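Ribosomal protein uL16 3-hydroxylase (Escherichia coli, PDB 4CCL) uses iron(II), 2-oxoglutarate and dioxygen to hydroxylate an arginine of ribosomal protein uL16, and works as a homodimer. Local coordinates at residues 265-268 / 269-273; 328-331 / 332-336. One frame throughout, in Å; residues are numbered along the deposited sequence.

Contact 1. Residues 265-268 / 269-273; sequences KQWF and GEFIS
Successive turns of helix 263-272, in the ROXA-like winged-helix region, bring Trp267 and Phe268 against Phe271 and Ile272, their neighbours one turn on. Regular i to i+4 hydrogen bonds hold the helix, among them Phe271 N to Trp267 O and Ile272 N to Phe268 O, each 2.9 Å long.

Trp267 and Phe271 run alongside each other in the same direction. The six-membered ring of Trp267 and the Phe271 ring are nearly parallel, at 20°, but displaced so that little of one lies over the other. Contact falls instead to Trp267 CZ2, 3.6 Å from Phe271 CD2, while Phe271 CB sits over one face of the indole near its rim.

Phe268 makes a CH-pi contact: CB of Ile272 stands over its ring, 4.1 Å from the ring centroid. A chi1 of -166° sets CG of Phe268 opposite the backbone N and brings the CD2, CE2 and CZ side of the ring to Ile272. A serine in place of Phe268 would probably leave Ile272 CB without the ring face it rests on and open a gap toward Trp106 and Leu210. Leu250 of the second subunit also packs on Phe268, so this side of the helix faces the dimer partner as well as helix 207-220.

Beyond the aromatic groups, Ser273 folds back on the helix. Its hydroxyl OG donates to Gly269 O at 2.6 Å, in the carbonyl plane, and also bonds to Gly322 N.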
# COMPACT_ATOMS: atom_id res chain seq x y z
N LYS B 265 -12.06 -6.33 -8.86
CA LYS B 265 -12.01 -7.13 -10.08
C LYS B 265 -11.08 -6.49 -11.10
O LYS B 265 -10.30 -7.17 -11.77
CB LYS B 265 -13.41 -7.27 -10.67
CG LYS B 265 -13.43 -7.93 -12.04
CD LYS B 265 -14.68 -7.57 -12.81
CE LYS B 265 -15.94 -7.90 -12.02
NZ LYS B 265 -17.18 -7.46 -12.73
N GLN B 266 -11.17 -5.17 -11.21
CA GLN B 266 -10.40 -4.42 -12.18
C GLN B 266 -8.92 -4.43 -11.80
O GLN B 266 -8.06 -4.72 -12.64
CB GLN B 266 -10.91 -2.98 -12.27
CG GLN B 266 -10.52 -2.25 -13.53
CD GLN B 266 -11.70 -1.53 -14.16
OE1 GLN B 266 -12.82 -2.03 -14.14
NE2 GLN B 266 -11.45 -0.34 -14.69
N TRP B 267 -8.63 -4.14 -10.53
CA TRP B 267 -7.25 -4.19 -10.07
C TRP B 267 -6.62 -5.55 -10.30
O TRP B 267 -5.53 -5.64 -10.85
CB TRP B 267 -7.10 -3.86 -8.59
CG TRP B 267 -5.76 -4.35 -8.09
CD1 TRP B 267 -4.53 -3.84 -8.41
CD2 TRP B 267 -5.51 -5.45 -7.21
NE1 TRP B 267 -3.54 -4.55 -7.78
CE2 TRP B 267 -4.12 -5.55 -7.03
CE3 TRP B 267 -6.34 -6.37 -6.55
CZ2 TRP B 267 -3.53 -6.52 -6.23
CZ3 TRP B 267 -5.75 -7.33 -5.74
CH2 TRP B 267 -4.36 -7.40 -5.59
N PHE B 268 -7.30 -6.61 -9.86
CA PHE B 268 -6.75 -7.95 -9.99
C PHE B 268 -6.59 -8.32 -11.46
O PHE B 268 -5.65 -9.01 -11.84
CB PHE B 268 -7.59 -9.00 -9.27
CG PHE B 268 -6.90 -10.32 -9.11
CD1 PHE B 268 -5.92 -10.48 -8.15
CD2 PHE B 268 -7.23 -11.39 -9.92
CE1 PHE B 268 -5.28 -11.69 -8.00
CE2 PHE B 268 -6.59 -12.60 -9.78
CZ PHE B 268 -5.61 -12.75 -8.81
N GLY B 269 -7.52 -7.83 -12.28
CA GLY B 269 -7.44 -8.02 -13.71
C GLY B 269 -6.16 -7.43 -14.26
O GLY B 269 -5.44 -8.09 -15.01
N GLU B 270 -5.86 -6.19 -13.86
CA GLU B 270 -4.65 -5.52 -14.32
C GLU B 270 -3.36 -6.13 -13.76
O GLU B 270 -2.31 -6.09 -14.40
CB GLU B 270 -4.72 -4.02 -14.00
CG GLU B 270 -5.86 -3.28 -14.70
CD GLU B 270 -5.88 -1.80 -14.38
OE1 GLU B 270 -4.90 -1.30 -13.79
OE2 GLU B 270 -6.87 -1.13 -14.73
N PHE B 271 -3.45 -6.70 -12.56
CA PHE B 271 -2.29 -7.27 -11.87
C PHE B 271 -1.94 -8.63 -12.47
O PHE B 271 -0.89 -8.80 -13.08
CB PHE B 271 -2.58 -7.39 -10.37
CG PHE B 271 -1.56 -8.18 -9.58
CD1 PHE B 271 -0.22 -8.20 -9.92
CD2 PHE B 271 -1.96 -8.90 -8.46
CE1 PHE B 271 0.70 -8.93 -9.18
CE2 PHE B 271 -1.05 -9.62 -7.71
CZ PHE B 271 0.28 -9.64 -8.07
N ILE B 272 -2.84 -9.59 -12.29
CA ILE B 272 -2.58 -10.99 -12.62
C ILE B 272 -2.25 -11.24 -14.10
O ILE B 272 -1.67 -12.26 -14.45
CB ILE B 272 -3.75 -11.90 -12.16
CG1 ILE B 272 -3.30 -13.36 -12.04
CG2 ILE B 272 -4.94 -11.75 -13.09
CD1 ILE B 272 -2.30 -13.60 -10.93
N SER B 273 -2.62 -10.29 -14.96
CA SER B 273 -2.33 -10.40 -16.38
C SER B 273 -0.90 -9.98 -16.73
O SER B 273 -0.47 -10.13 -17.87
CB SER B 273 -3.35 -9.61 -17.21
OG SER B 273 -3.49 -8.28 -16.73

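Contact 2. Residues 328-331 / 332-336; sequences PHRP and ALDAL. With SO4 (sulfate ion), chain O.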
# COMPACT_ATOMS: atom_id res chain seq x y z
N PRO B 328 -17.80 -5.17 -27.15
CA PRO B 328 -19.13 -5.78 -27.31
C PRO B 328 -19.09 -7.15 -27.98
O PRO B 328 -20.07 -7.89 -27.89
CB PRO B 328 -19.88 -4.78 -28.20
CG PRO B 328 -18.83 -3.94 -28.83
CD PRO B 328 -17.73 -3.86 -27.82
N HIS B 329 -17.97 -7.51 -28.61
CA HIS B 329 -17.93 -8.76 -29.35
C HIS B 329 -17.25 -9.80 -28.47
O HIS B 329 -16.04 -9.76 -28.25
CB HIS B 329 -17.14 -8.58 -30.65
CG HIS B 329 -17.46 -7.32 -31.39
ND1 HIS B 329 -18.15 -7.31 -32.58
CD2 HIS B 329 -17.16 -6.02 -31.12
CE1 HIS B 329 -18.28 -6.06 -33.00
NE2 HIS B 329 -17.69 -5.27 -32.13
N ARG B 330 -18.06 -10.72 -27.97
CA ARG B 330 -17.59 -11.82 -27.12
C ARG B 330 -16.76 -12.93 -27.81
O ARG B 330 -15.72 -13.32 -27.28
CB ARG B 330 -18.73 -12.40 -26.28
CG ARG B 330 -18.26 -13.27 -25.14
CD ARG B 330 -19.41 -13.77 -24.29
NE ARG B 330 -19.04 -14.95 -23.51
CZ ARG B 330 -18.47 -14.90 -22.31
NH1 ARG B 330 -18.22 -13.74 -21.74
NH2 ARG B 330 -18.16 -16.03 -21.69
N PRO B 331 -17.24 -13.46 -28.95
CA PRO B 331 -16.47 -14.53 -29.61
C PRO B 331 -15.03 -14.12 -29.92
O PRO B 331 -14.10 -14.92 -29.78
CB PRO B 331 -17.23 -14.75 -30.92
CG PRO B 331 -18.62 -14.37 -30.60
CD PRO B 331 -18.52 -13.22 -29.64
N ALA B 332 -14.85 -12.87 -30.32
CA ALA B 332 -13.54 -12.33 -30.64
C ALA B 332 -12.64 -12.28 -29.41
O ALA B 332 -11.48 -12.71 -29.46
CB ALA B 332 -13.68 -10.95 -31.24
N LEU B 333 -13.17 -11.76 -28.31
CA LEU B 333 -12.41 -11.66 -27.07
C LEU B 333 -12.03 -13.04 -26.55
O LEU B 333 -10.91 -13.24 -26.08
CB LEU B 333 -13.20 -10.90 -26.00
CG LEU B 333 -13.50 -9.42 -26.24
CD1 LEU B 333 -13.83 -8.73 -24.92
CD2 LEU B 333 -12.35 -8.73 -26.94
N ASP B 334 -12.97 -13.97 -26.63
CA ASP B 334 -12.72 -15.36 -26.25
C ASP B 334 -11.62 -15.97 -27.11
O ASP B 334 -10.78 -16.73 -26.63
CB ASP B 334 -14.00 -16.19 -26.37
CG ASP B 334 -14.93 -16.00 -25.19
OD1 ASP B 334 -14.43 -15.93 -24.05
OD2 ASP B 334 -16.16 -15.92 -25.41
N ALA B 335 -11.64 -15.62 -28.39
CA ALA B 335 -10.61 -16.06 -29.32
C ALA B 335 -9.24 -15.51 -28.91
O ALA B 335 -8.23 -16.20 -29.01
CB ALA B 335 -10.96 -15.63 -30.74
N LEU B 336 -9.23 -14.26 -28.46
CA LEU B 336 -7.99 -13.62 -28.01
C LEU B 336 -7.45 -14.26 -26.74
O LEU B 336 -6.24 -14.49 -26.61
CB LEU B 336 -8.22 -12.12 -27.78
CG LEU B 336 -8.35 -11.25 -29.02
CD1 LEU B 336 -8.77 -9.83 -28.66
CD2 LEU B 336 -7.04 -11.23 -29.79
S SO4 O . -16.81 -16.37 -17.92
O1 SO4 O . -16.61 -16.13 -19.35
O2 SO4 O . -17.05 -15.10 -17.24
O3 SO4 O . -17.97 -17.25 -17.73
O4 SO4 O . -15.63 -17.01 -17.36
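His329 takes the N-cap position of helix 330-338, one of the helices of the winged-helix part of the chain, and the residues behind it form the helix's first turns. The N-cap carbonyl is held loosely: Leu333 N reaches His329 O in a weak hydrogen bond of 3.5 Å. One residue on, the grip tightens. Asp334 N donates to Arg330 O in a nearly straight bond of 2.9 Å, and Ala335 N bonds to Pro331 O. Pro331 has no N-H to offer, which costs nothing in the first turn of a helix, where backbone N-H groups have no carbonyl a turn earlier in the helix.

The side chains of Arg330 and Asp334 cross, one turn apart. Arg330 has CG anti to its backbone nitrogen (chi1 -165°) and stays extended to NE, which carries the guanidinium past the carboxylate. Asp334 OD2 approaches the aliphatic stem, 3.4 Å from CG of Arg330, and lies over one face of the guanidinium, 3.6 Å from NE. The two flat groups are 83° apart and no N-H points at OD2, so this salt bridge rests on charge alone. The other carboxylate oxygen, OD1, has its own mate in a salt bridge with Arg313 NE.

The imidazole of His329 is engaged elsewhere, with NE2 hydrogen-bonded to Asp353 OD2 and the side chain about 4 Å, at its nearest atom, from a bound manganese ion. At the far end of Arg330 a sulfate, probably taken up from the crystallisation liquor, sits at the guanidinium edge and receives a nearly straight hydrogen bond (166°) in the plane of the group, 2.8 Å from Arg330 NH2 to sulfate O1.

In the fold
Following the chain from the N terminus, contact 1 comes first, on helix 263-272, and contact 2 later, at the start of helix 330-338. They stand in series, neither enclosing nor crossing the other, and since each joins adjoining residues within one helix, neither closes a long loop. Both fall within the winged-helix region, their centres 19 Å apart and their nearest atoms about 11 Å apart. Strand 311-314 bridges the gap: Leu312 and Ile314 pack on contact 1, while Arg313 pairs with contact 2. Contact 1 also faces helix 207-220, and each meets the second subunit, contact 2 through His238 of that chain.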